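Local coordinates for lipoprotein (Colwellia psychrerythraea, PDB 3O0Y), which is of unknown function but is probably a lipid-anchored bacterial lipoprotein of a family grouped with the metallopeptidases, and may bind lipid, at residues 71-80 with 121-129; 174-185 with 254-265. All coordinates share one frame; numbering follows the deposited sequence.

Contact 1 (71-80 with 121-129); sequences YSPENEKQLR and NFNIGYIDT
Three N-H groups converge on Glu76 OE1: the backbone amide of Ile127, at 3.1 Å from N to OE1, and two nitrogens of Arg80. The amide comes from the syn side of the carboxylate, tilted out of its plane. Arg80 takes the anti side and grips this one oxygen side-on; NH2 lies 2.9 Å from OE1 in a fairly straight bond (159°), while NE stands farther off at 3.2 Å. A bend about CB-CG (chi2 -70°) sets the Glu76 carboxylate where OE1 meets both. The other oxygen, OE2, is salt-bridged to Arg46, so a second positive charge probably helps keep this buried carboxylate ionised. The far end of the same guanidinium grips Ile124 O with NH1 and NH2, each 3.0 Å from that oxygen and both on one face of its carbonyl plane. Glu76 and Arg80 lie one turn apart near the start of helix 73-92, where Ser72 is the N-cap and its OG accepts from Asn75 N. The pair thus fastens the first turns of this helix to the loop leading into strand 126-128 and to the strand itself, whose axis makes 55° with that of helix segment 73-80. Ile127 CD1 rests over one face of the guanidinium, offset toward the rim, and its CG1 lies 3.7 Å from Arg80 NE. A leucine in place of Arg80 would probably leave Ile124 O without these two donors and Glu76 OE1 without its salt-bridge mate. On the apolar side, Leu79 CD2 touches Ile127 CB at 4.3 Å, and the Tyr71 ring meets Tyr126 CB obliquely through CD1. Tyr71 OH bonds to Glu69 and also accepts from a water that donates weakly to Ile127 O.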
loop_
_atom_site.group_PDB
_atom_site.type_symbol
_atom_site.label_atom_id
_atom_site.label_comp_id
_atom_site.label_asym_id
_atom_site.label_seq_id
_atom_site.Cartn_x
_atom_site.Cartn_y
_atom_site.Cartn_z
ATOM N N TYR A 71 -3.651 -16.767 -12.798
ATOM C CA TYR A 71 -4.676 -15.733 -12.889
ATOM C C TYR A 71 -5.699 -16.007 -13.979
ATOM O O TYR A 71 -6.333 -15.083 -14.446
ATOM C CB TYR A 71 -4.018 -14.351 -13.137
ATOM C CG TYR A 71 -3.318 -13.881 -11.899
ATOM C CD1 TYR A 71 -4.027 -13.298 -10.899
ATOM C CD2 TYR A 71 -1.977 -14.168 -11.684
ATOM C CE1 TYR A 71 -3.400 -12.881 -9.708
ATOM C CE2 TYR A 71 -1.369 -13.833 -10.534
ATOM C CZ TYR A 71 -2.081 -13.178 -9.530
ATOM O OH TYR A 71 -1.459 -12.840 -8.361
ATOM N N SER A 72 -5.939 -17.273 -14.351
ATOM C CA SER A 72 -6.916 -17.553 -15.430
ATOM C C SER A 72 -8.331 -17.135 -14.973
ATOM O O SER A 72 -8.587 -17.056 -13.794
ATOM C CB SER A 72 -6.934 -19.045 -15.758
ATOM O OG SER A 72 -7.702 -19.821 -14.853
ATOM N N PRO A 73 -9.275 -16.983 -15.909
ATOM C CA PRO A 73 -10.682 -16.803 -15.500
ATOM C C PRO A 73 -11.187 -17.833 -14.497
ATOM O O PRO A 73 -11.846 -17.468 -13.533
ATOM C CB PRO A 73 -11.442 -16.919 -16.851
ATOM C CG PRO A 73 -10.496 -16.320 -17.779
ATOM C CD PRO A 73 -9.135 -16.850 -17.362
ATOM N N GLU A 74 -10.825 -19.104 -14.649
ATOM C CA GLU A 74 -11.311 -20.104 -13.756
ATOM C C GLU A 74 -10.609 -19.993 -12.401
ATOM O O GLU A 74 -11.268 -20.158 -11.392
ATOM C CB GLU A 74 -11.134 -21.498 -14.326
ATOM C CG GLU A 74 -11.793 -22.594 -13.462
ATOM C CD GLU A 74 -13.344 -22.539 -13.410
ATOM O OE1 GLU A 74 -14.030 -21.932 -14.294
ATOM O OE2 GLU A 74 -13.898 -23.156 -12.460
ATOM N N ASN A 75 -9.316 -19.652 -12.394
ATOM C CA ASN A 75 -8.595 -19.465 -11.125
ATOM C C ASN A 75 -9.277 -18.366 -10.286
ATOM O O ASN A 75 -9.549 -18.542 -9.103
ATOM C CB ASN A 75 -7.149 -19.061 -11.378
ATOM C CG ASN A 75 -6.293 -20.192 -11.987
ATOM O OD1 ASN A 75 -6.533 -21.390 -11.734
ATOM N ND2 ASN A 75 -5.367 -19.839 -12.820
ATOM N N GLU A 76 -9.564 -17.242 -10.934
ATOM C CA GLU A 76 -10.134 -16.094 -10.259
ATOM C C GLU A 76 -11.552 -16.369 -9.810
ATOM O O GLU A 76 -11.958 -16.013 -8.686
ATOM C CB GLU A 76 -10.093 -14.861 -11.134
ATOM C CG GLU A 76 -8.703 -14.234 -11.196
ATOM C CD GLU A 76 -8.308 -13.576 -9.835
ATOM O OE1 GLU A 76 -9.030 -12.656 -9.340
ATOM O OE2 GLU A 76 -7.254 -13.928 -9.312
ATOM N N LYS A 77 -12.335 -17.009 -10.686
ATOM C CA LYS A 77 -13.699 -17.389 -10.305
ATOM C C LYS A 77 -13.726 -18.284 -9.050
ATOM O O LYS A 77 -14.491 -18.042 -8.121
ATOM C CB LYS A 77 -14.373 -18.129 -11.473
ATOM C CG LYS A 77 -15.807 -18.646 -11.121
ATOM C CD LYS A 77 -16.462 -19.358 -12.365
ATOM C CE LYS A 77 -18.021 -19.436 -12.128
ATOM N NZ LYS A 77 -18.628 -20.458 -13.031
ATOM N N GLN A 78 -12.860 -19.310 -8.994
ATOM C CA GLN A 78 -12.893 -20.269 -7.915
ATOM C C GLN A 78 -12.391 -19.637 -6.615
ATOM O O GLN A 78 -12.916 -19.958 -5.546
ATOM C CB GLN A 78 -12.058 -21.519 -8.197
ATOM C CG GLN A 78 -12.682 -22.372 -9.329
ATOM C CD GLN A 78 -11.789 -23.592 -9.713
ATOM O OE1 GLN A 78 -10.834 -23.930 -8.997
ATOM N NE2 GLN A 78 -12.137 -24.271 -10.827
ATOM N N LEU A 79 -11.367 -18.774 -6.720
ATOM C CA LEU A 79 -10.811 -18.141 -5.548
ATOM C C LEU A 79 -11.922 -17.277 -4.898
ATOM O O LEU A 79 -12.180 -17.353 -3.700
ATOM C CB LEU A 79 -9.596 -17.248 -5.912
ATOM C CG LEU A 79 -9.058 -16.309 -4.838
ATOM C CD1 LEU A 79 -8.654 -17.077 -3.661
ATOM C CD2 LEU A 79 -7.885 -15.424 -5.347
ATOM N N ARG A 80 -12.555 -16.440 -5.689
ATOM C CA ARG A 80 -13.553 -15.498 -5.213
ATOM C C ARG A 80 -14.778 -16.258 -4.667
ATOM O O ARG A 80 -15.361 -15.893 -3.639
ATOM C CB ARG A 80 -13.953 -14.516 -6.302
ATOM C CG ARG A 80 -12.798 -13.706 -6.866
ATOM C CD ARG A 80 -13.231 -12.766 -7.946
ATOM N NE ARG A 80 -12.147 -12.235 -8.678
ATOM C CZ ARG A 80 -12.208 -11.186 -9.514
ATOM N NH1 ARG A 80 -13.347 -10.524 -9.750
ATOM N NH2 ARG A 80 -11.123 -10.925 -10.241
ATOM N N ASN A 121 -20.799 -9.058 -8.271
ATOM C CA ASN A 121 -21.278 -8.937 -9.657
ATOM C C ASN A 121 -20.223 -8.529 -10.671
ATOM O O ASN A 121 -20.508 -8.504 -11.868
ATOM C CB ASN A 121 -22.485 -8.010 -9.710
ATOM C CG ASN A 121 -23.664 -8.540 -8.901
ATOM O OD1 ASN A 121 -23.832 -9.759 -8.695
ATOM N ND2 ASN A 121 -24.522 -7.624 -8.487
ATOM N N PHE A 122 -18.980 -8.339 -10.215
ATOM C CA PHE A 122 -17.868 -8.101 -11.122
ATOM C C PHE A 122 -16.885 -9.293 -11.114
ATOM O O PHE A 122 -16.212 -9.543 -10.076
ATOM C CB PHE A 122 -17.111 -6.848 -10.699
ATOM C CG PHE A 122 -17.899 -5.565 -10.881
ATOM C CD1 PHE A 122 -17.677 -4.744 -11.970
ATOM C CD2 PHE A 122 -18.951 -5.236 -9.991
ATOM C CE1 PHE A 122 -18.456 -3.575 -12.156
ATOM C CE2 PHE A 122 -19.718 -4.102 -10.188
ATOM C CZ PHE A 122 -19.443 -3.248 -11.255
ATOM N N ASN A 123 -16.705 -9.942 -12.252
ATOM C CA ASN A 123 -15.695 -10.965 -12.386
ATOM C C ASN A 123 -14.392 -10.495 -13.007
ATOM O O ASN A 123 -13.439 -11.280 -13.114
ATOM C CB ASN A 123 -16.234 -12.173 -13.122
ATOM C CG ASN A 123 -16.454 -11.913 -14.570
ATOM O OD1 ASN A 123 -16.490 -10.791 -14.992
ATOM N ND2 ASN A 123 -16.643 -12.985 -15.354
ATOM N N ILE A 124 -14.342 -9.201 -13.337
ATOM C CA ILE A 124 -13.178 -8.567 -13.926
ATOM C C ILE A 124 -12.028 -8.338 -12.964
ATOM O O ILE A 124 -12.144 -8.572 -11.747
ATOM C CB ILE A 124 -13.579 -7.240 -14.654
ATOM C CG1 ILE A 124 -14.329 -6.215 -13.740
ATOM C CG2 ILE A 124 -14.518 -7.544 -15.841
ATOM C CD1 ILE A 124 -13.700 -5.833 -12.372
ATOM N N GLY A 125 -10.890 -7.953 -13.525
ATOM C CA GLY A 125 -9.742 -7.652 -12.690
ATOM C C GLY A 125 -9.106 -8.844 -12.012
ATOM O O GLY A 125 -9.187 -9.977 -12.499
ATOM N N TYR A 126 -8.526 -8.612 -10.838
ATOM C CA TYR A 126 -7.860 -9.678 -10.112
ATOM C C TYR A 126 -7.913 -9.290 -8.649
ATOM O O TYR A 126 -8.037 -8.115 -8.357
ATOM C CB TYR A 126 -6.395 -9.873 -10.568
ATOM C CG TYR A 126 -5.440 -8.778 -10.105
ATOM C CD1 TYR A 126 -4.684 -8.925 -8.958
ATOM C CD2 TYR A 126 -5.418 -7.531 -10.729
ATOM C CE1 TYR A 126 -3.844 -7.915 -8.517
ATOM C CE2 TYR A 126 -4.541 -6.507 -10.284
ATOM C CZ TYR A 126 -3.807 -6.696 -9.147
ATOM O OH TYR A 126 -3.015 -5.663 -8.615
ATOM N N ILE A 127 -7.847 -10.283 -7.752
ATOM C CA ILE A 127 -7.807 -10.037 -6.291
ATOM C C ILE A 127 -6.389 -9.810 -5.816
ATOM O O ILE A 127 -5.505 -10.649 -6.035
ATOM C CB ILE A 127 -8.405 -11.184 -5.478
ATOM C CG1 ILE A 127 -9.870 -11.466 -5.903
ATOM C CG2 ILE A 127 -8.307 -10.894 -3.977
ATOM C CD1 ILE A 127 -10.773 -10.197 -5.900
ATOM N N ASP A 128 -6.151 -8.619 -5.296
ATOM C CA ASP A 128 -4.872 -8.220 -4.756
ATOM C C ASP A 128 -4.898 -8.447 -3.205
ATOM O O ASP A 128 -5.857 -8.032 -2.513
ATOM C CB ASP A 128 -4.624 -6.730 -5.165
ATOM C CG ASP A 128 -3.228 -6.272 -4.866
ATOM O OD1 ASP A 128 -2.418 -6.258 -5.829
ATOM O OD2 ASP A 128 -2.933 -5.986 -3.673
ATOM N N THR A 129 -3.845 -9.061 -2.643
ATOM C CA THR A 129 -3.834 -9.312 -1.220
ATOM C C THR A 129 -3.731 -8.061 -0.395
ATOM O O THR A 129 -3.998 -8.135 0.816
ATOM C CB THR A 129 -2.726 -10.275 -0.767
ATOM O OG1 THR A 129 -1.453 -9.740 -1.151
ATOM C CG2 THR A 129 -2.945 -11.736 -1.460
HETATM O O HOH W 1 -2.206 -10.565 -6.961
#

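Contact 2 (174-185 with 254-265); sequences FDKLAATIIEKQ and VYPAYQSVEKAS
A nearly parallel pair of helices, 174-190 and 236-268, packs here with segment axes 8.5 Å apart and only 8° between their directions. Small residues at the contact are consistent with this close approach: Ala178 CB lies 3.7 Å from Ala257 CB, with Val261 CG2 equally near it. At the N-terminal end Val254 CG2 sits over one face of the Phe174 ring and Leu177 CD2, from its own helix, over the opposite face, both toward the rim. Phe174 CD2 meets Tyr258 CE1 at 3.7 Å, edge against edge, while Tyr258 OH is fixed to Leu145 O. Farther along, Ile182 has CG1 beside the backbone N (chi1 -67°) and a nearly extended chi2, so that CD1 reaches Val261 CG2 and also Ser260 O, 3.6 Å from CD1; its CG1 packs on Ala264 CB. Gln185 is extended and ends the row with a long, weak but straight hydrogen bond, NE2 to Ser265 OG at 3.3 Å. That hydroxyl itself donates back to Val261 O, one turn earlier. With methyls and rings making most of the interface and one weak polar link at its end, the pairing probably depends on close fit and burial of apolar surface far more than on charge or hydrogen bonding.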
loop_
_atom_site.group_PDB
_atom_site.type_symbol
_atom_site.label_atom_id
_atom_site.label_comp_id
_atom_site.label_asym_id
_atom_site.label_seq_id
_atom_site.Cartn_x
_atom_site.Cartn_y
_atom_site.Cartn_z
ATOM N N PHE A 174 7.120 -18.897 -15.233
ATOM C CA PHE A 174 6.661 -17.578 -15.708
ATOM C C PHE A 174 5.907 -17.692 -17.025
ATOM O O PHE A 174 5.083 -16.797 -17.386
ATOM C CB PHE A 174 7.804 -16.607 -15.825
ATOM C CG PHE A 174 7.981 -15.742 -14.628
ATOM C CD1 PHE A 174 8.204 -16.297 -13.400
ATOM C CD2 PHE A 174 7.925 -14.381 -14.718
ATOM C CE1 PHE A 174 8.427 -15.526 -12.300
ATOM C CE2 PHE A 174 8.145 -13.610 -13.633
ATOM C CZ PHE A 174 8.327 -14.201 -12.385
ATOM N N ASP A 175 6.118 -18.801 -17.738
ATOM C CA ASP A 175 5.314 -19.018 -18.940
ATOM C C ASP A 175 3.822 -19.193 -18.624
ATOM O O ASP A 175 2.962 -18.572 -19.264
ATOM C CB ASP A 175 5.797 -20.206 -19.797
ATOM C CG ASP A 175 5.998 -21.517 -19.000
ATOM O OD1 ASP A 175 6.045 -21.554 -17.749
ATOM O OD2 ASP A 175 6.216 -22.561 -19.681
ATOM N N LYS A 176 3.517 -20.007 -17.621
ATOM C CA LYS A 176 2.124 -20.184 -17.259
ATOM C C LYS A 176 1.603 -18.910 -16.623
ATOM O O LYS A 176 0.462 -18.571 -16.823
ATOM C CB LYS A 176 1.932 -21.389 -16.328
ATOM C CG LYS A 176 0.469 -21.730 -16.074
ATOM C CD LYS A 176 0.287 -23.132 -15.456
ATOM C CE LYS A 176 -1.116 -23.307 -14.867
ATOM N NZ LYS A 176 -1.218 -24.562 -14.062
ATOM N N LEU A 177 2.407 -18.242 -15.808
ATOM C CA LEU A 177 1.961 -16.955 -15.224
ATOM C C LEU A 177 1.444 -16.034 -16.342
ATOM O O LEU A 177 0.286 -15.553 -16.317
ATOM C CB LEU A 177 3.097 -16.256 -14.513
ATOM C CG LEU A 177 2.843 -14.879 -13.953
ATOM C CD1 LEU A 177 1.686 -14.942 -12.897
ATOM C CD2 LEU A 177 4.162 -14.298 -13.392
ATOM N N ALA A 178 2.300 -15.828 -17.339
ATOM C CA ALA A 178 1.969 -14.944 -18.480
ATOM C C ALA A 178 0.751 -15.399 -19.254
ATOM O O ALA A 178 -0.086 -14.564 -19.553
ATOM C CB ALA A 178 3.129 -14.787 -19.408
ATOM N N ALA A 179 0.632 -16.686 -19.542
ATOM C CA ALA A 179 -0.517 -17.166 -20.366
ATOM C C ALA A 179 -1.819 -16.969 -19.599
ATOM O O ALA A 179 -2.785 -16.536 -20.166
ATOM C CB ALA A 179 -0.340 -18.587 -20.758
ATOM N N THR A 180 -1.810 -17.165 -18.259
ATOM C CA THR A 180 -3.064 -17.043 -17.538
ATOM C C THR A 180 -3.441 -15.546 -17.439
ATOM O O THR A 180 -4.618 -15.222 -17.501
ATOM C CB THR A 180 -3.048 -17.744 -16.171
ATOM O OG1 THR A 180 -2.029 -17.166 -15.313
ATOM C CG2 THR A 180 -2.783 -19.291 -16.290
ATOM N N ILE A 181 -2.454 -14.667 -17.242
ATOM C CA ILE A 181 -2.657 -13.193 -17.203
ATOM C C ILE A 181 -3.274 -12.697 -18.499
ATOM O O ILE A 181 -4.303 -11.981 -18.515
ATOM C CB ILE A 181 -1.383 -12.431 -16.861
ATOM C CG1 ILE A 181 -1.000 -12.732 -15.387
ATOM C CG2 ILE A 181 -1.547 -10.891 -17.114
ATOM C CD1 ILE A 181 0.279 -12.130 -14.929
ATOM N N ILE A 182 -2.720 -13.148 -19.627
ATOM C CA ILE A 182 -3.299 -12.793 -20.915
ATOM C C ILE A 182 -4.683 -13.311 -21.069
ATOM O O ILE A 182 -5.568 -12.584 -21.555
ATOM C CB ILE A 182 -2.384 -13.300 -22.094
ATOM C CG1 ILE A 182 -1.067 -12.505 -22.072
ATOM C CG2 ILE A 182 -3.141 -13.196 -23.428
ATOM C CD1 ILE A 182 0.156 -13.194 -22.846
ATOM N N GLU A 183 -4.920 -14.539 -20.643
ATOM C CA GLU A 183 -6.278 -15.092 -20.715
ATOM C C GLU A 183 -7.284 -14.247 -19.953
ATOM O O GLU A 183 -8.407 -14.063 -20.440
ATOM C CB GLU A 183 -6.303 -16.520 -20.174
ATOM C CG GLU A 183 -7.462 -17.348 -20.588
ATOM C CD GLU A 183 -7.462 -18.700 -19.874
ATOM O OE1 GLU A 183 -6.354 -19.142 -19.391
ATOM O OE2 GLU A 183 -8.601 -19.260 -19.757
ATOM N N LYS A 184 -6.912 -13.777 -18.750
ATOM C CA LYS A 184 -7.819 -12.922 -17.945
ATOM C C LYS A 184 -7.995 -11.527 -18.560
ATOM O O LYS A 184 -9.102 -11.022 -18.661
ATOM C CB LYS A 184 -7.295 -12.778 -16.490
ATOM C CG LYS A 184 -8.311 -12.213 -15.531
ATOM C CD LYS A 184 -9.649 -12.956 -15.500
ATOM C CE LYS A 184 -10.537 -12.473 -14.351
ATOM N NZ LYS A 184 -10.840 -11.029 -14.340
ATOM N N GLN A 185 -6.921 -10.913 -19.044
ATOM C CA GLN A 185 -7.010 -9.578 -19.679
ATOM C C GLN A 185 -7.944 -9.652 -20.929
ATOM O O GLN A 185 -8.778 -8.765 -21.166
ATOM C CB GLN A 185 -5.644 -9.203 -20.143
ATOM C CG GLN A 185 -5.505 -7.742 -20.674
ATOM C CD GLN A 185 -4.121 -7.466 -21.239
ATOM O OE1 GLN A 185 -3.661 -8.175 -22.152
ATOM N NE2 GLN A 185 -3.488 -6.395 -20.768
ATOM N N VAL A 254 11.464 -16.303 -18.702
ATOM C CA VAL A 254 10.975 -14.990 -18.280
ATOM C C VAL A 254 10.842 -14.041 -19.429
ATOM O O VAL A 254 9.776 -13.422 -19.588
ATOM C CB VAL A 254 11.840 -14.373 -17.174
ATOM C CG1 VAL A 254 11.336 -12.977 -16.782
ATOM C CG2 VAL A 254 11.811 -15.357 -15.928
ATOM N N TYR A 255 11.899 -13.947 -20.258
ATOM C CA TYR A 255 11.918 -12.975 -21.356
ATOM C C TYR A 255 10.778 -13.195 -22.354
ATOM O O TYR A 255 10.014 -12.247 -22.609
ATOM C CB TYR A 255 13.290 -12.925 -22.026
ATOM C CG TYR A 255 14.134 -11.880 -21.458
ATOM C CD1 TYR A 255 14.229 -11.704 -20.092
ATOM C CD2 TYR A 255 14.942 -11.073 -22.272
ATOM C CE1 TYR A 255 14.989 -10.712 -19.562
ATOM C CE2 TYR A 255 15.706 -10.074 -21.731
ATOM C CZ TYR A 255 15.736 -9.897 -20.381
ATOM O OH TYR A 255 16.505 -8.928 -19.781
ATOM N N PRO A 256 10.615 -14.402 -22.882
ATOM C CA PRO A 256 9.475 -14.623 -23.759
ATOM C C PRO A 256 8.082 -14.418 -23.094
ATOM O O PRO A 256 7.114 -14.003 -23.789
ATOM C CB PRO A 256 9.646 -16.072 -24.191
ATOM C CG PRO A 256 11.134 -16.283 -24.127
ATOM C CD PRO A 256 11.481 -15.597 -22.838
ATOM N N ALA A 257 7.989 -14.704 -21.783
ATOM C CA ALA A 257 6.728 -14.513 -21.058
ATOM C C ALA A 257 6.366 -13.016 -21.076
ATOM O O ALA A 257 5.259 -12.653 -21.513
ATOM C CB ALA A 257 6.835 -15.096 -19.606
ATOM N N TYR A 258 7.304 -12.138 -20.688
ATOM C CA TYR A 258 7.050 -10.689 -20.669
ATOM C C TYR A 258 6.783 -10.151 -22.052
ATOM O O TYR A 258 5.859 -9.385 -22.267
ATOM C CB TYR A 258 8.158 -9.894 -19.988
ATOM C CG TYR A 258 7.963 -9.903 -18.474
ATOM C CD1 TYR A 258 8.065 -11.077 -17.749
ATOM C CD2 TYR A 258 7.622 -8.738 -17.781
ATOM C CE1 TYR A 258 7.839 -11.095 -16.397
ATOM C CE2 TYR A 258 7.337 -8.753 -16.452
ATOM C CZ TYR A 258 7.434 -9.930 -15.744
ATOM O OH TYR A 258 7.211 -9.950 -14.369
ATOM N N GLN A 259 7.518 -10.657 -23.012
ATOM C CA GLN A 259 7.323 -10.249 -24.403
ATOM C C GLN A 259 5.928 -10.582 -24.891
ATOM O O GLN A 259 5.332 -9.794 -25.625
ATOM C CB GLN A 259 8.432 -10.872 -25.274
ATOM C CG GLN A 259 9.789 -10.137 -24.953
ATOM C CD GLN A 259 11.058 -10.894 -25.431
ATOM O OE1 GLN A 259 12.151 -10.376 -25.283
ATOM N NE2 GLN A 259 10.912 -12.121 -25.885
ATOM N N SER A 260 5.453 -11.753 -24.509
ATOM C CA SER A 260 4.108 -12.228 -24.768
ATOM C C SER A 260 3.044 -11.229 -24.287
ATOM O O SER A 260 2.020 -10.950 -24.935
ATOM C CB SER A 260 3.894 -13.476 -23.888
ATOM O OG SER A 260 3.111 -14.343 -24.607
ATOM N N VAL A 261 3.186 -10.852 -23.023
ATOM C CA VAL A 261 2.196 -9.907 -22.448
ATOM C C VAL A 261 2.258 -8.517 -23.064
ATOM O O VAL A 261 1.223 -7.868 -23.275
ATOM C CB VAL A 261 2.325 -9.848 -20.918
ATOM C CG1 VAL A 261 1.211 -8.988 -20.326
ATOM C CG2 VAL A 261 2.275 -11.288 -20.375
ATOM N N GLU A 262 3.479 -8.054 -23.331
ATOM C CA GLU A 262 3.696 -6.801 -24.011
ATOM C C GLU A 262 2.935 -6.771 -25.335
ATOM O O GLU A 262 2.147 -5.845 -25.596
ATOM C CB GLU A 262 5.187 -6.600 -24.211
ATOM C CG GLU A 262 5.581 -5.239 -24.777
ATOM C CD GLU A 262 7.002 -5.252 -25.323
ATOM O OE1 GLU A 262 7.853 -6.037 -24.805
ATOM O OE2 GLU A 262 7.275 -4.465 -26.252
ATOM N N LYS A 263 3.075 -7.829 -26.112
ATOM C CA LYS A 263 2.425 -7.915 -27.418
ATOM C C LYS A 263 0.909 -7.947 -27.244
ATOM O O LYS A 263 0.201 -7.237 -27.952
ATOM C CB LYS A 263 2.914 -9.166 -28.164
ATOM C CG LYS A 263 2.284 -9.390 -29.548
ATOM C CD LYS A 263 2.964 -10.539 -30.313
ATOM C CE LYS A 263 2.314 -10.691 -31.714
ATOM N NZ LYS A 263 2.499 -12.067 -32.255
ATOM N N ALA A 264 0.407 -8.749 -26.303
ATOM C CA ALA A 264 -1.038 -8.797 -26.059
ATOM C C ALA A 264 -1.616 -7.427 -25.702
ATOM O O ALA A 264 -2.714 -7.047 -26.168
ATOM C CB ALA A 264 -1.365 -9.860 -24.968
ATOM N N SER A 265 -0.908 -6.724 -24.813
ATOM C CA SER A 265 -1.304 -5.408 -24.376
ATOM C C SER A 265 -1.293 -4.424 -25.537
ATOM O O SER A 265 -2.263 -3.660 -25.715
ATOM C CB SER A 265 -0.382 -4.939 -23.253
ATOM O OG SER A 265 -0.536 -5.784 -22.119
#

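From the N terminus, contact 1 comes first: it closes a loop of 40 residues that holds the rest of helix 73-92 and helix 100-117. Contact 2 opens only after contact 1 has closed, and spans 68 residues that include helices 197-210 and 219-228. The two are therefore in series, neither nested nor crossed, with centres about 17 Å apart. Helix 174-190 joins them. While one side of it packs on helix 236-268, Lys184 NZ reaches Gly125 O (2.7 Å) and Asn123 O in probable hydrogen bonds, and Thr180 OG1 bonds to Tyr71 N. The start of helix 73-92, the loop before strand 126-128 and the paired helices are thus tied together.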